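Local coordinates for bifunctional purine biosynthetic protein ADE5,7 (Cryptococcus neoformans var. grubii serotype A, PDB 7LVO) that catalyses, through this N-terminal glycinamide ribonucleotide synthetase half, the ATP-dependent joining of phosphoribosylamine to glycine in de novo purine biosynthesis, at residues L396-V409 / L444-G456. Residues are numbered along the deposited sequence; the frame is centred on the assembly and turned at random.
Sequences LPMTLNPTPEGVEV and LAYSGISQISFQG
Thr399 and Ser453 pair in a short two-stranded antiparallel ribbon, 399-400 against 452-453, within the C domain of this GAR synthetase. Thr399 N gives a nearly straight bond to Ser453 O (2.8 Å, 169°), and Ser453 N returns a more bent one to Thr399 O. Asn401 N adds a third, to Gln451 O (2.9 Å), in the type I turn Ile449-Ile452. The tight part lies on the side of Leu400 and Ile452. Leu400 CD2 meets Ile452 CG2 at 3.7 Å, while the CG1 branch of Ile452 carries CD1 tip to tip onto both methyls of Val409. Leu383 and Val431 of the neighbouring five-stranded sheet also touch Ile452. Beyond it, Pro404 rests CG and CD on the backbone of Ser447 and Gly448, CD 3.5 Å from Gly448 CA; the missing side chain of Gly448 makes room for Val407 CG1. Val407 CG2 packs on Leu444 CG (3.8 Å), the two side chains running antiparallel. With chi1 at 58°, Phe454 runs alongside buried Met398, whose sulfur makes an oblique Met-aromatic contact. The other side is looser and faces solvent: Thr399 CB and Ser453 CB, 4.3 Å apart, mark the closest approach of those side chains, and the amides of Asn401 and Gln451 are turned 71° apart without a bond. Past the ribbon a water links the chains, donating to Pro397 O and accepting from Gln455 N at 2.9 Å.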
loop_
_atom_site.group_PDB
_atom_site.type_symbol
_atom_site.label_atom_id
_atom_site.label_comp_id
_atom_site.label_asym_id
_atom_site.label_seq_id
_atom_site.Cartn_x
_atom_site.Cartn_y
_atom_site.Cartn_z
ATOM N N LEU A 396 -2.643 13.686 21.575
ATOM C CA LEU A 396 -2.269 15.091 21.631
ATOM C C LEU A 396 -3.212 15.921 20.763
ATOM O O LEU A 396 -3.534 15.519 19.640
ATOM C CB LEU A 396 -0.826 15.279 21.162
ATOM C CG LEU A 396 0.300 14.809 22.093
ATOM C CD1 LEU A 396 0.181 15.464 23.475
ATOM C CD2 LEU A 396 0.330 13.304 22.215
ATOM N N PRO A 397 -3.666 17.080 21.248
ATOM C CA PRO A 397 -4.542 17.922 20.422
ATOM C C PRO A 397 -3.782 18.511 19.245
ATOM O O PRO A 397 -2.603 18.859 19.353
ATOM C CB PRO A 397 -5.011 19.023 21.385
ATOM C CG PRO A 397 -4.631 18.560 22.752
ATOM C CD PRO A 397 -3.445 17.662 22.589
ATOM N N MET A 398 -4.479 18.643 18.120
ATOM C CA MET A 398 -3.870 19.068 16.871
ATOM C C MET A 398 -4.413 20.423 16.449
ATOM O O MET A 398 -5.617 20.672 16.529
ATOM C CB MET A 398 -4.123 18.035 15.766
ATOM C CG MET A 398 -3.526 16.671 16.055
ATOM S SD MET A 398 -4.047 15.411 14.894
ATOM C CE MET A 398 -3.486 16.120 13.350
ATOM N N THR A 399 -3.513 21.294 16.004
ATOM C CA THR A 399 -3.867 22.587 15.434
ATOM C C THR A 399 -3.810 22.466 13.916
ATOM O O THR A 399 -2.740 22.209 13.351
ATOM C CB THR A 399 -2.920 23.681 15.920
ATOM O OG1 THR A 399 -2.908 23.702 17.353
ATOM C CG2 THR A 399 -3.361 25.046 15.401
ATOM N N LEU A 400 -4.958 22.642 13.262
ATOM C CA LEU A 400 -5.077 22.510 11.811
ATOM C C LEU A 400 -5.631 23.821 11.261
ATOM O O LEU A 400 -6.842 24.058 11.295
ATOM C CB LEU A 400 -5.968 21.325 11.444
ATOM C CG LEU A 400 -5.547 19.968 12.008
ATOM C CD1 LEU A 400 -6.680 18.961 11.887
ATOM C CD2 LEU A 400 -4.303 19.461 11.304
ATOM N N ASN A 401 -4.752 24.663 10.766
ATOM C CA ASN A 401 -5.126 25.941 10.174
ATOM C C ASN A 401 -5.318 25.780 8.676
ATOM O O ASN A 401 -4.969 24.749 8.096
ATOM C CB ASN A 401 -4.053 26.976 10.492
ATOM C CG ASN A 401 -3.903 27.214 11.986
ATOM O OD1 ASN A 401 -4.892 27.436 12.687
ATOM N ND2 ASN A 401 -2.675 27.166 12.482
ATOM N N PRO A 402 -5.889 26.782 8.008
ATOM C CA PRO A 402 -6.115 26.656 6.558
ATOM C C PRO A 402 -4.806 26.415 5.824
ATOM O O PRO A 402 -3.826 27.136 6.014
ATOM C CB PRO A 402 -6.750 27.999 6.174
ATOM C CG PRO A 402 -7.363 28.498 7.445
ATOM C CD PRO A 402 -6.443 28.035 8.546
ATOM N N THR A 403 -4.796 25.389 4.981
ATOM C CA THR A 403 -3.603 25.067 4.211
ATOM C C THR A 403 -3.582 25.852 2.911
ATOM O O THR A 403 -4.623 26.300 2.430
ATOM C CB THR A 403 -3.551 23.569 3.919
ATOM O OG1 THR A 403 -4.672 23.190 3.112
ATOM C CG2 THR A 403 -3.572 22.775 5.214
ATOM N N PRO A 404 -2.396 26.046 2.321
ATOM C CA PRO A 404 -2.318 26.767 1.043
ATOM C C PRO A 404 -3.283 26.232 -0.003
ATOM O O PRO A 404 -3.864 25.157 0.157
ATOM C CB PRO A 404 -0.857 26.565 0.612
ATOM C CG PRO A 404 -0.119 26.387 1.904
ATOM C CD PRO A 404 -1.065 25.661 2.828
ATOM N N GLU A 405 -3.445 26.988 -1.086
ATOM C CA GLU A 405 -4.533 26.736 -2.028
ATOM C C GLU A 405 -4.517 25.304 -2.540
ATOM O O GLU A 405 -5.558 24.634 -2.569
ATOM C CB GLU A 405 -4.444 27.729 -3.190
ATOM C CG GLU A 405 -5.574 27.631 -4.186
ATOM C CD GLU A 405 -5.484 28.687 -5.275
ATOM O OE1 GLU A 405 -4.566 29.534 -5.213
ATOM O OE2 GLU A 405 -6.335 28.671 -6.184
ATOM N N GLY A 406 -3.351 24.819 -2.953
ATOM C CA GLY A 406 -3.277 23.528 -3.609
ATOM C C GLY A 406 -2.743 22.402 -2.750
ATOM O O GLY A 406 -2.151 21.447 -3.264
ATOM N N VAL A 407 -2.956 22.495 -1.443
ATOM C CA VAL A 407 -2.492 21.496 -0.490
ATOM C C VAL A 407 -3.688 20.683 -0.016
ATOM O O VAL A 407 -4.736 21.247 0.323
ATOM C CB VAL A 407 -1.767 22.146 0.705
ATOM C CG1 VAL A 407 -1.378 21.093 1.723
ATOM C CG2 VAL A 407 -0.541 22.904 0.229
ATOM N N GLU A 408 -3.529 19.362 0.008
ATOM C CA GLU A 408 -4.530 18.447 0.543
ATOM C C GLU A 408 -3.923 17.709 1.728
ATOM O O GLU A 408 -2.826 17.145 1.618
ATOM C CB GLU A 408 -5.003 17.447 -0.517
ATOM C CG GLU A 408 -5.765 18.089 -1.673
ATOM C CD GLU A 408 -7.051 18.756 -1.219
ATOM O OE1 GLU A 408 -7.550 18.412 -0.130
ATOM O OE2 GLU A 408 -7.560 19.631 -1.955
ATOM N N VAL A 409 -4.634 17.711 2.852
ATOM C CA VAL A 409 -4.188 17.061 4.076
ATOM C C VAL A 409 -5.011 15.792 4.244
ATOM O O VAL A 409 -6.230 15.849 4.456
ATOM C CB VAL A 409 -4.327 17.980 5.295
ATOM C CG1 VAL A 409 -3.846 17.264 6.558
ATOM C CG2 VAL A 409 -3.579 19.278 5.074
ATOM N N LEU A 444 5.367 23.368 -2.128
ATOM C CA LEU A 444 3.973 23.587 -1.750
ATOM C C LEU A 444 3.565 22.674 -0.603
ATOM O O LEU A 444 2.904 23.114 0.348
ATOM C CB LEU A 444 3.072 23.378 -2.965
ATOM C CG LEU A 444 1.590 23.709 -2.808
ATOM C CD1 LEU A 444 1.381 25.126 -2.315
ATOM C CD2 LEU A 444 0.875 23.502 -4.143
ATOM N N ALA A 445 3.958 21.401 -0.661
ATOM C CA ALA A 445 3.640 20.479 0.428
ATOM C C ALA A 445 4.215 20.979 1.750
ATOM O O ALA A 445 3.527 20.997 2.780
ATOM C CB ALA A 445 4.167 19.081 0.099
ATOM N N TYR A 446 5.484 21.398 1.741
ATOM C CA TYR A 446 6.093 21.898 2.970
ATOM C C TYR A 446 5.519 23.244 3.393
ATOM O O TYR A 446 5.655 23.623 4.557
ATOM C CB TYR A 446 7.608 21.992 2.797
ATOM C CG TYR A 446 8.303 20.652 2.885
ATOM C CD1 TYR A 446 8.445 20.005 4.103
ATOM C CD2 TYR A 446 8.805 20.026 1.750
ATOM C CE1 TYR A 446 9.070 18.780 4.193
ATOM C CE2 TYR A 446 9.432 18.801 1.833
ATOM C CZ TYR A 446 9.559 18.183 3.061
ATOM O OH TYR A 446 10.183 16.964 3.158
ATOM N N SER A 447 4.877 23.969 2.481
ATOM C CA SER A 447 4.191 25.198 2.868
ATOM C C SER A 447 2.980 24.898 3.744
ATOM O O SER A 447 2.671 25.658 4.672
ATOM C CB SER A 447 3.768 25.973 1.618
ATOM O OG SER A 447 4.892 26.286 0.815
ATOM N N GLY A 448 2.278 23.798 3.464
ATOM C CA GLY A 448 1.149 23.409 4.288
ATOM C C GLY A 448 1.538 22.875 5.648
ATOM O O GLY A 448 0.709 22.864 6.560
ATOM N N ILE A 449 2.788 22.439 5.805
ATOM C CA ILE A 449 3.241 21.935 7.096
ATOM C C ILE A 449 3.181 23.034 8.148
ATOM O O ILE A 449 2.878 22.776 9.318
ATOM C CB ILE A 449 4.665 21.360 6.973
ATOM C CG1 ILE A 449 4.716 20.252 5.923
ATOM C CG2 ILE A 449 5.152 20.855 8.324
ATOM C CD1 ILE A 449 4.180 18.917 6.390
ATOM N N SER A 450 3.466 24.279 7.750
ATOM C CA SER A 450 3.504 25.379 8.701
ATOM C C SER A 450 2.147 25.658 9.330
ATOM O O SER A 450 2.084 26.353 10.354
ATOM C CB SER A 450 4.013 26.644 8.009
ATOM O OG SER A 450 5.229 26.393 7.321
ATOM N N GLN A 451 1.069 25.141 8.750
ATOM C CA GLN A 451 -0.278 25.352 9.258
ATOM C C GLN A 451 -0.774 24.178 10.097
ATOM O O GLN A 451 -1.968 24.107 10.406
ATOM C CB GLN A 451 -1.240 25.597 8.096
ATOM C CG GLN A 451 -0.785 26.690 7.136
ATOM C CD GLN A 451 -0.600 28.024 7.818
ATOM O OE1 GLN A 451 -1.101 28.248 8.918
ATOM N NE2 GLN A 451 0.130 28.925 7.164
ATOM N N ILE A 452 0.109 23.250 10.455
ATOM C CA ILE A 452 -0.242 22.090 11.266
ATOM C C ILE A 452 0.741 22.023 12.426
ATOM O O ILE A 452 1.951 22.192 12.235
ATOM C CB ILE A 452 -0.210 20.780 10.450
ATOM C CG1 ILE A 452 -1.112 20.894 9.227
ATOM C CG2 ILE A 452 -0.630 19.596 11.324
ATOM C CD1 ILE A 452 -1.023 19.718 8.281
ATOM N N SER A 453 0.225 21.773 13.628
ATOM C CA SER A 453 1.070 21.730 14.811
ATOM C C SER A 453 0.456 20.814 15.856
ATOM O O SER A 453 -0.729 20.939 16.177
ATOM C CB SER A 453 1.268 23.139 15.389
ATOM O OG SER A 453 2.124 23.114 16.517
ATOM N N PHE A 454 1.265 19.894 16.377
ATOM C CA PHE A 454 0.894 19.106 17.543
ATOM C C PHE A 454 2.173 18.705 18.269
ATOM O O PHE A 454 3.226 18.525 17.648
ATOM C CB PHE A 454 0.053 17.878 17.174
ATOM C CG PHE A 454 0.714 16.939 16.212
ATOM C CD1 PHE A 454 1.503 15.900 16.671
ATOM C CD2 PHE A 454 0.533 17.087 14.846
ATOM C CE1 PHE A 454 2.109 15.025 15.786
ATOM C CE2 PHE A 454 1.137 16.218 13.956
ATOM C CZ PHE A 454 1.920 15.185 14.420
ATOM N N GLN A 455 2.067 18.572 19.590
ATOM C CA GLN A 455 3.229 18.313 20.427
ATOM C C GLN A 455 3.985 17.088 19.935
ATOM O O GLN A 455 3.409 16.012 19.754
ATOM C CB GLN A 455 2.791 18.120 21.880
ATOM C CG GLN A 455 3.939 17.970 22.868
ATOM C CD GLN A 455 4.773 19.232 22.991
ATOM O OE1 GLN A 455 4.253 20.347 22.908
ATOM N NE2 GLN A 455 6.073 19.063 23.181
ATOM N N GLY A 456 5.285 17.261 19.716
ATOM C CA GLY A 456 6.138 16.170 19.293
ATOM C C GLY A 456 6.053 15.806 17.831
ATOM O O GLY A 456 6.557 14.742 17.442
HETATM O O HOH W 1 -0.540 18.872 20.863
#